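Local coordinates for protein endo-1,3-beta-glucanase, family GH16 (Zobellia galactanivorans, PDB 4BPZ) that probably hydrolyses internal beta-1,3 linkages of laminarin-type glucans as a family 16 glycoside hydrolase, of which this chain is the catalytic module, at residues Y189-N194 against M198-D203; L117-N122 against N126-Q131; W162-L165 against Y170-L173; E71-E76 against D81-R86. The protein carries 1 engineered substitution. One frame throughout, in Å; residues are numbered along the deposited sequence.

Contact 1 of 4, residues Y189-N194 against M198-D203; sequences YSLEWN and MKVFLD
Lys-199 O accepts a 2.8 Å hydrogen bond from Glu-192 N on the facing strand. The CA-H of Leu-191 adds a weaker contact, its CA 3.3 Å from the same oxygen. Lys-199 N returns a bond to Glu-192 O, and the Ser-190/Phe-201 pair repeats the reciprocal pattern, which fixes five antiparallel pairs from Tyr-189 with Leu-202 to Trp-193 with Met-198.

Side chains alternate between the two faces. On one, Met-198, in one of its two conformers, runs alongside Trp-193 and lays its CG 3.3 Å from the indole CD1; the chain bends at chi3, -65°, and SD stands 4.4 Å from the centroid of the five-membered ring, an oblique Met-aromatic contact only as certain as that conformer. At the far end Leu-202 CD1 meets Tyr-189 CE1 at 3.5 Å, the two side chains pointing the same way.

The other face is mixed. The Glu-192 carboxylate slants across Phe-201, its plane 37° from the ring, with OE2 3.4 Å from CE2; His-6, the last histidine of the N-terminal tag, hydrogen-bonds that OE2 and stacks on Phe-201. A water joins Glu-192 OE1 to Lys-199 NZ, so the opposite charges meet through solvent. Another water accepts from Ser-190 OG and donates to Asp-203 O.

Trp-193 NE1 is bonded to Tyr-218 O. The face of Met-198, Val-200 and Leu-202 packs on strand 155-163, burying these apolar groups between layers. This is a regular antiparallel beta hairpin, extended on both sides by strands 96-103 and 205-211, within the beta-sandwich jelly roll of family 16 glycoside hydrolases.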
loop_
_atom_site.group_PDB
_atom_site.type_symbol
_atom_site.label_atom_id
_atom_site.label_comp_id
_atom_site.label_asym_id
_atom_site.label_seq_id
_atom_site.Cartn_x
_atom_site.Cartn_y
_atom_site.Cartn_z
ATOM N N TYR A 189 -5.852 -4.163 9.553
ATOM C CA TYR A 189 -5.259 -2.844 9.394
ATOM C C TYR A 189 -6.340 -1.965 8.816
ATOM O O TYR A 189 -6.956 -2.343 7.793
ATOM C CB TYR A 189 -4.114 -2.975 8.414
ATOM C CG TYR A 189 -3.035 -3.970 8.912
ATOM C CD1 TYR A 189 -2.058 -3.569 9.837
ATOM C CD2 TYR A 189 -3.120 -5.316 8.546
ATOM C CE1 TYR A 189 -1.139 -4.484 10.317
ATOM C CE2 TYR A 189 -2.191 -6.240 9.113
ATOM C CZ TYR A 189 -1.228 -5.826 9.970
ATOM O OH TYR A 189 -0.286 -6.670 10.509
ATOM N N SER A 190 -6.678 -0.855 9.456
ATOM C CA SER A 190 -7.823 -0.069 8.973
ATOM C C SER A 190 -7.565 1.414 9.019
ATOM O O SER A 190 -6.752 1.944 9.767
ATOM C CB SER A 190 -9.106 -0.451 9.720
ATOM O OG SER A 190 -9.069 -0.074 11.047
ATOM N N LEU A 191 -8.390 2.093 8.211
ATOM C CA LEU A 191 -8.451 3.542 8.125
ATOM C C LEU A 191 -9.863 3.984 8.299
ATOM O O LEU A 191 -10.750 3.399 7.623
ATOM C CB LEU A 191 -7.927 3.993 6.735
ATOM C CG LEU A 191 -8.198 5.446 6.327
ATOM C CD1 LEU A 191 -7.439 6.444 7.225
ATOM C CD2 LEU A 191 -7.860 5.644 4.859
ATOM N N GLU A 192 -10.140 5.004 9.097
ATOM C CA GLU A 192 -11.454 5.685 9.091
ATOM C C GLU A 192 -11.144 7.133 8.692
ATOM O O GLU A 192 -10.439 7.854 9.390
ATOM C CB GLU A 192 -12.046 5.645 10.500
ATOM C CG GLU A 192 -12.410 4.257 10.898
ATOM C CD GLU A 192 -12.740 4.054 12.328
ATOM O OE1 GLU A 192 -13.006 5.068 13.047
ATOM O OE2 GLU A 192 -12.734 2.889 12.774
ATOM N N TRP A 193 -11.737 7.543 7.595
ATOM C CA TRP A 193 -11.447 8.792 6.969
ATOM C C TRP A 193 -12.735 9.557 6.730
ATOM O O TRP A 193 -13.645 9.065 6.054
ATOM C CB TRP A 193 -10.761 8.494 5.639
ATOM C CG TRP A 193 -10.496 9.624 4.699
ATOM C CD1 TRP A 193 -10.328 10.997 4.968
ATOM C CD2 TRP A 193 -10.296 9.479 3.292
ATOM N NE1 TRP A 193 -10.100 11.659 3.823
ATOM C CE2 TRP A 193 -10.064 10.796 2.768
ATOM C CE3 TRP A 193 -10.318 8.374 2.384
ATOM C CZ2 TRP A 193 -9.887 10.997 1.406
ATOM C CZ3 TRP A 193 -10.127 8.606 1.042
ATOM C CH2 TRP A 193 -9.935 9.926 0.552
ATOM N N ASN A 194 -12.810 10.789 7.252
ATOM C CA ASN A 194 -13.967 11.665 6.931
ATOM C C ASN A 194 -13.488 13.069 6.889
ATOM O O ASN A 194 -12.258 13.347 6.889
ATOM C CB ASN A 194 -15.146 11.393 7.875
ATOM C CG ASN A 194 -14.795 11.663 9.319
ATOM O OD1 ASN A 194 -13.874 12.457 9.625
ATOM N ND2 ASN A 194 -15.559 11.041 10.251
ATOM N N MET A 198 -8.576 11.636 9.922
ATOM C CA MET A 198 -8.138 10.307 9.437
ATOM C C MET A 198 -7.539 9.546 10.585
ATOM O O MET A 198 -6.619 10.055 11.243
ATOM C CB MET A 198 -7.142 10.484 8.359
ATOM C CG MET A 198 -7.786 11.076 7.126
ATOM S SD MET A 198 -6.710 11.981 6.099
ATOM C CE MET A 198 -6.160 13.425 7.045
ATOM N N LYS A 199 -8.051 8.354 10.819
ATOM C CA LYS A 199 -7.634 7.528 11.940
ATOM C C LYS A 199 -7.136 6.198 11.382
ATOM O O LYS A 199 -7.858 5.569 10.601
ATOM C CB LYS A 199 -8.790 7.235 12.869
ATOM C CG LYS A 199 -9.441 8.473 13.487
ATOM C CD LYS A 199 -10.669 8.084 14.301
ATOM C CE LYS A 199 -11.463 9.249 14.812
ATOM N NZ LYS A 199 -12.544 8.804 15.695
ATOM N N VAL A 200 -5.928 5.781 11.758
ATOM C CA VAL A 200 -5.372 4.476 11.327
ATOM C C VAL A 200 -5.270 3.617 12.537
ATOM O O VAL A 200 -4.738 4.009 13.588
ATOM C CB VAL A 200 -4.018 4.648 10.638
ATOM C CG1 VAL A 200 -3.412 3.306 10.322
ATOM C CG2 VAL A 200 -4.180 5.538 9.428
ATOM N N PHE A 201 -5.796 2.384 12.416
ATOM C CA PHE A 201 -5.816 1.431 13.509
ATOM C C PHE A 201 -5.094 0.151 13.127
ATOM O O PHE A 201 -5.068 -0.288 11.965
ATOM C CB PHE A 201 -7.293 1.018 13.780
ATOM C CG PHE A 201 -8.120 2.133 14.342
ATOM C CD1 PHE A 201 -8.282 2.294 15.714
ATOM C CD2 PHE A 201 -8.862 2.928 13.468
ATOM C CE1 PHE A 201 -9.115 3.333 16.204
ATOM C CE2 PHE A 201 -9.690 3.944 13.964
ATOM C CZ PHE A 201 -9.739 4.156 15.283
ATOM N N LEU A 202 -4.578 -0.519 14.165
ATOM C CA LEU A 202 -4.145 -1.919 14.127
ATOM C C LEU A 202 -5.096 -2.628 15.051
ATOM O O LEU A 202 -5.089 -2.348 16.271
ATOM C CB LEU A 202 -2.736 -2.079 14.649
ATOM C CG LEU A 202 -2.330 -3.572 14.853
ATOM C CD1 LEU A 202 -2.395 -4.333 13.568
ATOM C CD2 LEU A 202 -0.905 -3.633 15.430
ATOM N N ASP A 203 -5.988 -3.464 14.513
ATOM C CA ASP A 203 -7.064 -4.049 15.287
ATOM C C ASP A 203 -7.818 -2.846 15.965
ATOM O O ASP A 203 -8.309 -1.984 15.263
ATOM C CB ASP A 203 -6.524 -5.154 16.209
ATOM C CG ASP A 203 -5.942 -6.295 15.385
ATOM O OD1 ASP A 203 -6.512 -6.655 14.340
ATOM O OD2 ASP A 203 -5.016 -6.903 15.883
HETATM O O HOH W 1 -8.429 -2.268 12.535
HETATM O O HOH W 2 -13.213 6.014 15.627
#

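Contact 2 of 4, residues L117-N122 against N126-Q131; sequences LGANSN and NYFGEQ
The Phe-128 ring meets Ala-119 CB obliquely across the contact, with CG 4.5 Å from that methyl; one ring face carries Tyr-127 CD2, 3.6 Å above the plane and displaced toward the rim, while Gln-131 OE1 lies at the edge, in plane. In a second pair of flat groups, Asn-122 and Glu-130, the amide and carboxylate planes lie 24° apart. Here the touching atoms are Asn-122 ND2 and the methylene Glu-130 CG, 3.5 Å apart, and ND2 finds its polar partner in Asn-134 OD1.

Two waters link the backbones of the segments. One accepts from Asn-122 N at 2.9 Å and sits 2.7 Å from both Ala-119 O and Gly-129 O; a second lies 2.8 Å from each of these carbonyl oxygens, and the two waters probably share their protons among the acceptors. Each segment is folded by its own turn, type I from Gly-118 to Ser-121 and type II' from Phe-128 to Gln-131, where Gly-129 takes up a positive phi of 53°.

The loop thus folds back on the end of strand 110-118. Tyr-223 of strand 222-230 bonds Ser-121 OG through its hydroxyl and meets the Phe-128 ring, and Phe-128 also reaches Ala-92 of strand 82-93.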
loop_
_atom_site.group_PDB
_atom_site.type_symbol
_atom_site.label_atom_id
_atom_site.label_comp_id
_atom_site.label_asym_id
_atom_site.label_seq_id
_atom_site.Cartn_x
_atom_site.Cartn_y
_atom_site.Cartn_z
ATOM N N LEU A 117 -2.939 6.788 -2.438
ATOM C CA LEU A 117 -2.501 7.997 -3.121
ATOM C C LEU A 117 -3.757 8.745 -3.562
ATOM O O LEU A 117 -4.744 8.128 -4.010
ATOM C CB LEU A 117 -1.647 7.700 -4.348
ATOM C CG LEU A 117 -0.185 7.330 -4.115
ATOM C CD1 LEU A 117 0.480 6.744 -5.310
ATOM C CD2 LEU A 117 0.532 8.558 -3.559
ATOM N N GLY A 118 -3.671 10.077 -3.567
ATOM C CA GLY A 118 -4.684 10.834 -4.246
ATOM C C GLY A 118 -4.800 10.417 -5.688
ATOM O O GLY A 118 -3.805 10.193 -6.380
ATOM N N ALA A 119 -6.080 10.329 -6.146
ATOM C CA ALA A 119 -6.315 9.895 -7.519
ATOM C C ALA A 119 -5.846 10.919 -8.553
ATOM O O ALA A 119 -5.791 10.540 -9.750
ATOM C CB ALA A 119 -7.768 9.510 -7.767
ATOM N N ASN A 120 -5.518 12.148 -8.135
ATOM C CA ASN A 120 -4.849 13.128 -9.015
ATOM C C ASN A 120 -3.377 12.975 -8.980
ATOM O O ASN A 120 -2.666 13.854 -9.561
ATOM C CB ASN A 120 -5.246 14.570 -8.568
ATOM C CG ASN A 120 -4.903 14.914 -7.155
ATOM O OD1 ASN A 120 -4.359 14.073 -6.376
ATOM N ND2 ASN A 120 -5.089 16.166 -6.791
ATOM N N SER A 121 -2.802 11.857 -8.503
ATOM C CA SER A 121 -1.353 11.692 -8.498
ATOM C C SER A 121 -0.723 11.705 -9.862
ATOM O O SER A 121 0.439 12.116 -10.022
ATOM C CB SER A 121 -0.948 10.385 -7.772
ATOM O OG SER A 121 -1.291 9.285 -8.621
ATOM N N ASN A 122 -1.412 11.137 -10.828
ATOM C CA ASN A 122 -0.857 10.927 -12.133
ATOM C C ASN A 122 0.440 10.167 -12.091
ATOM O O ASN A 122 1.325 10.361 -12.922
ATOM C CB ASN A 122 -0.789 12.249 -12.959
ATOM C CG ASN A 122 -0.418 12.032 -14.418
ATOM O OD1 ASN A 122 -0.856 11.041 -15.036
ATOM N ND2 ASN A 122 0.289 13.006 -14.998
ATOM N N ASN A 126 -0.116 4.273 -13.587
ATOM C CA ASN A 126 -1.239 4.033 -12.710
ATOM C C ASN A 126 -2.554 3.936 -13.503
ATOM O O ASN A 126 -2.564 3.965 -14.720
ATOM C CB ASN A 126 -1.308 5.038 -11.554
ATOM C CG ASN A 126 -1.977 6.325 -11.886
ATOM O OD1 ASN A 126 -2.285 7.106 -10.930
ATOM N ND2 ASN A 126 -2.277 6.599 -13.108
ATOM N N TYR A 127 -3.676 3.754 -12.842
ATOM C CA TYR A 127 -4.926 3.503 -13.548
ATOM C C TYR A 127 -5.649 4.775 -13.929
ATOM O O TYR A 127 -6.426 4.754 -14.899
ATOM C CB TYR A 127 -5.788 2.662 -12.607
ATOM C CG TYR A 127 -7.087 2.214 -13.252
ATOM C CD1 TYR A 127 -7.128 1.358 -14.368
ATOM C CD2 TYR A 127 -8.307 2.613 -12.698
ATOM C CE1 TYR A 127 -8.370 0.986 -14.957
ATOM C CE2 TYR A 127 -9.496 2.218 -13.270
ATOM C CZ TYR A 127 -9.525 1.427 -14.356
ATOM O OH TYR A 127 -10.748 0.996 -14.928
ATOM N N PHE A 128 -5.452 5.877 -13.249
ATOM C CA PHE A 128 -6.269 7.103 -13.372
ATOM C C PHE A 128 -5.621 8.197 -14.211
ATOM O O PHE A 128 -6.401 9.071 -14.647
ATOM C CB PHE A 128 -6.651 7.624 -11.982
ATOM C CG PHE A 128 -7.487 6.641 -11.211
ATOM C CD1 PHE A 128 -8.806 6.433 -11.525
ATOM C CD2 PHE A 128 -6.894 5.831 -10.210
ATOM C CE1 PHE A 128 -9.606 5.539 -10.796
ATOM C CE2 PHE A 128 -7.637 4.893 -9.538
ATOM C CZ PHE A 128 -8.975 4.740 -9.790
ATOM N N GLY A 129 -4.323 8.174 -14.459
ATOM C CA GLY A 129 -3.753 9.246 -15.279
ATOM C C GLY A 129 -4.102 10.589 -14.783
ATOM O O GLY A 129 -3.982 10.881 -13.586
ATOM N N GLU A 130 -4.513 11.472 -15.742
ATOM C CA GLU A 130 -4.847 12.878 -15.421
ATOM C C GLU A 130 -6.375 13.056 -15.308
ATOM O O GLU A 130 -6.864 14.190 -15.370
ATOM C CB GLU A 130 -4.264 13.871 -16.459
ATOM C CG GLU A 130 -2.776 13.773 -16.496
ATOM C CD GLU A 130 -2.080 14.788 -17.426
ATOM O OE1 GLU A 130 -2.076 15.995 -17.111
ATOM O OE2 GLU A 130 -1.587 14.303 -18.467
ATOM N N GLN A 131 -7.102 11.993 -15.060
ATOM C CA GLN A 131 -8.604 12.175 -14.942
ATOM C C GLN A 131 -9.001 13.201 -13.922
ATOM O O GLN A 131 -9.973 13.918 -14.173
ATOM C CB GLN A 131 -9.226 10.820 -14.536
ATOM C CG GLN A 131 -9.245 9.799 -15.672
ATOM C CD GLN A 131 -9.822 8.462 -15.187
ATOM O OE1 GLN A 131 -10.616 8.461 -14.275
ATOM N NE2 GLN A 131 -9.371 7.407 -15.722
HETATM O O HOH W 3 -3.743 9.553 -11.264
HETATM O O HOH W 4 -5.985 12.022 -12.079
#

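Contact 3 of 4, residues W162-L165 against Y170-L173; sequences WSDL and YQNL
Trp-162 and Gln-171 form an antiparallel hydrogen-bonded pair: Gln-171 N gives a 2.7 Å bond to Trp-162 O, and Trp-162 N returns one of 3.0 Å to Gln-171 O. Next to it, Ser-163 and Tyr-170 make a non-hydrogen-bonded pair.

The indole of Trp-162 is swung between its own backbone N and carbonyl carbon (chi1 76°), a placement that turns one face of the ring to the Gln-171 side chain. Gln-171 CB stands 3.3 Å from the centroid of the six-membered ring and only 4° off its normal, a CH-pi contact over the face; the chain then bends at chi2, and CG spreads over the CE2 and CZ2 side. Leu-173 CD1 comes to the ring edge instead, 3.8 Å from CZ3. At the opposite end of the indole, NE1 donates to Asp-164 OD1 at 2.9 Å, close to the ring plane, which resists rotation of the ring. Tyr-218 meets the same indole edge-to-face.

Tyr-170, on the other face of the hairpin, lies against Trp-137 of the glycan pocket. The chemistry is divided accordingly: the CB and CG methylenes of Gln-171 lie over one face of the indole, while the buried indole N-H is satisfied by a carboxylate.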
loop_
_atom_site.group_PDB
_atom_site.type_symbol
_atom_site.label_atom_id
_atom_site.label_comp_id
_atom_site.label_asym_id
_atom_site.label_seq_id
_atom_site.Cartn_x
_atom_site.Cartn_y
_atom_site.Cartn_z
ATOM N N TRP A 162 2.036 14.654 2.697
ATOM C CA TRP A 162 1.247 15.574 1.911
ATOM C C TRP A 162 1.925 16.893 1.857
ATOM O O TRP A 162 2.885 17.172 2.602
ATOM C CB TRP A 162 -0.163 15.744 2.434
ATOM C CG TRP A 162 -0.317 16.592 3.640
ATOM C CD1 TRP A 162 -0.784 17.933 3.635
ATOM C CD2 TRP A 162 -0.063 16.257 5.032
ATOM N NE1 TRP A 162 -0.878 18.362 4.911
ATOM C CE2 TRP A 162 -0.494 17.401 5.820
ATOM C CE3 TRP A 162 0.426 15.136 5.669
ATOM C CZ2 TRP A 162 -0.313 17.476 7.198
ATOM C CZ3 TRP A 162 0.589 15.154 7.053
ATOM C CH2 TRP A 162 0.261 16.374 7.809
ATOM N N SER A 163 1.542 17.737 0.927
ATOM C CA SER A 163 1.844 19.169 1.024
ATOM C C SER A 163 0.538 19.915 1.139
ATOM O O SER A 163 -0.480 19.483 0.586
ATOM C CB SER A 163 2.717 19.694 -0.111
ATOM O OG SER A 163 2.200 19.401 -1.378
ATOM N N ASP A 164 0.532 20.951 1.966
ATOM C CA ASP A 164 -0.644 21.790 2.142
ATOM C C ASP A 164 -1.078 22.374 0.787
ATOM O O ASP A 164 -0.217 22.686 -0.048
ATOM C CB ASP A 164 -0.374 22.844 3.192
ATOM C CG ASP A 164 -0.976 22.446 4.535
ATOM O OD1 ASP A 164 -1.182 21.223 4.988
ATOM O OD2 ASP A 164 -1.280 23.450 5.105
ATOM N N LEU A 165 -2.349 22.534 0.536
ATOM C CA LEU A 165 -2.791 23.068 -0.762
ATOM C C LEU A 165 -2.317 24.462 -0.997
ATOM O O LEU A 165 -2.149 24.882 -2.130
ATOM C CB LEU A 165 -4.330 23.034 -0.844
ATOM C CG LEU A 165 -4.842 21.815 -1.615
ATOM C CD1 LEU A 165 -4.189 20.805 -0.754
ATOM C CD2 LEU A 165 -6.336 21.613 -1.670
ATOM N N TYR A 170 6.259 20.352 2.457
ATOM C CA TYR A 170 6.059 18.910 2.625
ATOM C C TYR A 170 5.845 18.524 4.052
ATOM O O TYR A 170 6.666 18.900 4.916
ATOM C CB TYR A 170 7.238 18.161 2.036
ATOM C CG TYR A 170 7.322 16.688 2.290
ATOM C CD1 TYR A 170 6.289 15.871 1.913
ATOM C CD2 TYR A 170 8.446 16.078 2.863
ATOM C CE1 TYR A 170 6.304 14.503 2.160
ATOM C CE2 TYR A 170 8.510 14.683 3.051
ATOM C CZ TYR A 170 7.445 13.890 2.690
ATOM O OH TYR A 170 7.570 12.543 2.908
ATOM N N GLN A 171 4.805 17.769 4.362
ATOM C CA GLN A 171 4.538 17.316 5.725
ATOM C C GLN A 171 4.614 15.799 5.734
ATOM O O GLN A 171 4.108 15.146 4.805
ATOM C CB GLN A 171 3.093 17.683 6.190
ATOM C CG GLN A 171 2.572 19.129 5.973
ATOM C CD GLN A 171 3.115 20.006 6.999
ATOM O OE1 GLN A 171 3.753 20.976 6.681
ATOM N NE2 GLN A 171 2.884 19.653 8.270
ATOM N N ASN A 172 5.162 15.244 6.809
ATOM C CA ASN A 172 5.285 13.763 6.927
ATOM C C ASN A 172 5.245 13.464 8.363
ATOM O O ASN A 172 6.144 13.868 9.104
ATOM C CB ASN A 172 6.676 13.432 6.279
ATOM C CG ASN A 172 7.266 12.077 6.589
ATOM O OD1 ASN A 172 6.568 11.154 6.938
ATOM N ND2 ASN A 172 8.559 11.919 6.258
ATOM N N LEU A 173 4.244 12.771 8.837
ATOM C CA LEU A 173 4.151 12.479 10.271
ATOM C C LEU A 173 3.318 11.269 10.484
ATOM O O LEU A 173 2.571 10.871 9.595
ATOM C CB LEU A 173 3.722 13.687 11.139
ATOM C CG LEU A 173 2.577 14.470 10.541
ATOM C CD1 LEU A 173 1.303 13.729 10.555
ATOM C CD2 LEU A 173 2.365 15.726 11.386
#

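Contact 4 of 4, residues E71-E76 against D81-R86; sequences EKYTFE and DYTSAR
Glu-71 reaches Thr-83 as a fully stretched chain (chi1 171°), whereas Lys-72 kinks at chi2 (-82°) and thereby brings its ammonium back along Asp-81. Thr-83 OG1 donates to Glu-71 OE1 at 2.8 Å, approaching from above the carboxylate plane. Both ends of this bond have further partners: Asn-56 ND2 is bonded to the threonine hydroxyl, and Arg-53 forms a salt bridge with Glu-71 OE2, so the carboxylate is held through both oxygens and probably stays charged.

Lys-72 NZ and Asp-81 OD1 make a short salt bridge of 2.6 Å, again from above the carboxylate plane, with the two side chains lying side by side. The Thr-83 methyl does apolar work: CG2 packs 3.3 Å from Tyr-73 CB, the two side chains crossing at about a right angle. On the backbone Glu-71 N donates to Asp-81 O at 2.9 Å.

The chain turns a corner at Asp-81, and the short axes of 71-75 and 82-84 stand 77° apart. Past that corner Tyr-82 and Ser-84 make backbone hydrogen bonds to His-49 of strand 48-50, while Thr-83 pairs with Ile-69 of strand 63-75; the end of strand 63-75 goes on to pair with strand 78-80 through Tyr-73 and Lys-80.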
loop_
_atom_site.group_PDB
_atom_site.type_symbol
_atom_site.label_atom_id
_atom_site.label_comp_id
_atom_site.label_asym_id
_atom_site.label_seq_id
_atom_site.Cartn_x
_atom_site.Cartn_y
_atom_site.Cartn_z
ATOM N N GLU A 71 15.414 -12.712 -7.788
ATOM C CA GLU A 71 15.253 -13.170 -9.177
ATOM C C GLU A 71 15.756 -12.042 -10.032
ATOM O O GLU A 71 15.289 -10.885 -9.915
ATOM C CB GLU A 71 13.683 -13.369 -9.453
ATOM C CG GLU A 71 13.403 -13.625 -10.886
ATOM C CD GLU A 71 11.948 -13.700 -11.246
ATOM O OE1 GLU A 71 11.041 -13.508 -10.389
ATOM O OE2 GLU A 71 11.688 -14.021 -12.448
ATOM N N LYS A 72 16.666 -12.321 -10.964
ATOM C CA LYS A 72 17.095 -11.280 -11.933
ATOM C C LYS A 72 15.910 -11.038 -12.900
ATOM O O LYS A 72 15.382 -12.000 -13.472
ATOM C CB LYS A 72 18.352 -11.699 -12.736
ATOM C CG LYS A 72 19.570 -11.833 -11.825
ATOM C CD LYS A 72 20.208 -10.480 -11.548
ATOM C CE LYS A 72 21.574 -10.746 -10.915
ATOM N NZ LYS A 72 22.304 -9.573 -10.370
ATOM N N TYR A 73 15.595 -9.786 -13.141
ATOM C CA TYR A 73 14.511 -9.477 -14.032
ATOM C C TYR A 73 14.762 -8.202 -14.695
ATOM O O TYR A 73 15.219 -7.230 -14.071
ATOM C CB TYR A 73 13.197 -9.382 -13.210
ATOM C CG TYR A 73 11.921 -9.178 -14.023
ATOM C CD1 TYR A 73 11.254 -10.277 -14.512
ATOM C CD2 TYR A 73 11.432 -7.948 -14.364
ATOM C CE1 TYR A 73 10.114 -10.182 -15.328
ATOM C CE2 TYR A 73 10.326 -7.795 -15.167
ATOM C CZ TYR A 73 9.669 -8.912 -15.638
ATOM O OH TYR A 73 8.551 -8.720 -16.442
ATOM N N THR A 74 14.524 -8.122 -16.030
ATOM C CA THR A 74 14.847 -6.877 -16.825
ATOM C C THR A 74 13.518 -6.359 -17.389
ATOM O O THR A 74 12.770 -7.118 -18.001
ATOM C CB THR A 74 15.844 -7.196 -17.921
ATOM O OG1 THR A 74 17.003 -7.745 -17.288
ATOM C CG2 THR A 74 16.177 -5.949 -18.786
ATOM N N PHE A 75 13.293 -5.062 -17.263
ATOM C CA PHE A 75 12.150 -4.386 -17.900
ATOM C C PHE A 75 12.797 -3.205 -18.648
ATOM O O PHE A 75 13.376 -2.284 -18.052
ATOM C CB PHE A 75 11.160 -3.879 -16.869
ATOM C CG PHE A 75 10.011 -3.148 -17.519
ATOM C CD1 PHE A 75 8.901 -3.901 -17.990
ATOM C CD2 PHE A 75 9.985 -1.792 -17.694
ATOM C CE1 PHE A 75 7.831 -3.273 -18.592
ATOM C CE2 PHE A 75 8.890 -1.127 -18.344
ATOM C CZ PHE A 75 7.808 -1.886 -18.763
ATOM N N GLU A 76 12.634 -3.210 -19.960
ATOM C CA GLU A 76 13.050 -2.070 -20.806
ATOM C C GLU A 76 14.508 -1.660 -20.530
ATOM O O GLU A 76 14.799 -0.459 -20.324
ATOM C CB GLU A 76 12.172 -0.837 -20.686
ATOM C CG GLU A 76 10.817 -0.943 -21.369
ATOM C CD GLU A 76 11.004 -1.408 -22.807
ATOM O OE1 GLU A 76 11.276 -0.550 -23.681
ATOM O OE2 GLU A 76 10.935 -2.656 -23.023
ATOM N N ASP A 81 17.400 -7.164 -9.131
ATOM C CA ASP A 81 17.719 -8.468 -8.511
ATOM C C ASP A 81 16.536 -9.073 -7.755
ATOM O O ASP A 81 16.663 -10.178 -7.218
ATOM C CB ASP A 81 18.856 -8.267 -7.493
ATOM C CG ASP A 81 20.157 -7.915 -8.150
ATOM O OD1 ASP A 81 20.314 -8.206 -9.367
ATOM O OD2 ASP A 81 21.024 -7.348 -7.445
ATOM N N TYR A 82 15.381 -8.383 -7.689
ATOM C CA TYR A 82 14.202 -8.846 -7.005
ATOM C C TYR A 82 12.998 -8.531 -7.851
ATOM O O TYR A 82 12.981 -7.496 -8.539
ATOM C CB TYR A 82 14.006 -8.197 -5.609
ATOM C CG TYR A 82 15.218 -8.395 -4.721
ATOM C CD1 TYR A 82 16.284 -7.463 -4.777
ATOM C CD2 TYR A 82 15.359 -9.503 -3.924
ATOM C CE1 TYR A 82 17.468 -7.686 -4.048
ATOM C CE2 TYR A 82 16.523 -9.748 -3.149
ATOM C CZ TYR A 82 17.542 -8.822 -3.225
ATOM O OH TYR A 82 18.680 -9.078 -2.507
ATOM N N THR A 83 11.963 -9.322 -7.699
ATOM C CA THR A 83 10.628 -9.024 -8.299
ATOM C C THR A 83 9.583 -9.077 -7.231
ATOM O O THR A 83 9.722 -9.773 -6.186
ATOM C CB THR A 83 10.307 -10.085 -9.424
ATOM O OG1 THR A 83 10.260 -11.358 -8.820
ATOM C CG2 THR A 83 11.263 -10.019 -10.550
ATOM N N SER A 84 8.490 -8.346 -7.437
ATOM C CA SER A 84 7.370 -8.303 -6.519
ATOM C C SER A 84 6.138 -7.833 -7.322
ATOM O O SER A 84 6.187 -7.803 -8.555
ATOM C CB SER A 84 7.719 -7.404 -5.342
ATOM O OG SER A 84 6.739 -7.455 -4.361
ATOM N N ALA A 85 5.080 -7.465 -6.608
ATOM C CA ALA A 85 3.900 -6.887 -7.262
ATOM C C ALA A 85 3.474 -5.658 -6.483
ATOM O O ALA A 85 3.672 -5.531 -5.273
ATOM C CB ALA A 85 2.764 -7.877 -7.356
ATOM N N ARG A 86 2.861 -4.744 -7.256
ATOM C CA ARG A 86 2.322 -3.463 -6.756
ATOM C C ARG A 86 0.913 -3.306 -7.406
ATOM O O ARG A 86 0.844 -3.007 -8.605
ATOM C CB ARG A 86 3.259 -2.288 -7.100
ATOM C CG ARG A 86 2.748 -0.936 -6.684
ATOM C CD ARG A 86 3.894 0.047 -6.765
ATOM N NE ARG A 86 3.437 1.458 -6.596
ATOM C CZ ARG A 86 4.129 2.387 -5.943
ATOM N NH1 ARG A 86 5.143 2.102 -5.163
ATOM N NH2 ARG A 86 3.702 3.668 -6.044
#

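Overall arrangement
The four contacts follow one another along a single family 16 module, contact 4 first, then contacts 2, 3 and 1. Contacts 1 and 4 lie on opposite sides of the chain's centre, their own centres about 32 Å apart. Contacts 2 and 3, with centres about 18 Å apart, are near the bound sugar: the side chain of Ser-121 is about 7 Å from a glucose unit and that of Tyr-170 about 5 Å. Segment 81-86 ends in Arg-86, a pocket residue that salt-bridges Glu-123, also of the pocket, just after segment 117-122. Contact 1 stands farther off, the Val-200 side chain about 11 Å from the sugar and Tyr-189 about 13 Å from the calcium ion.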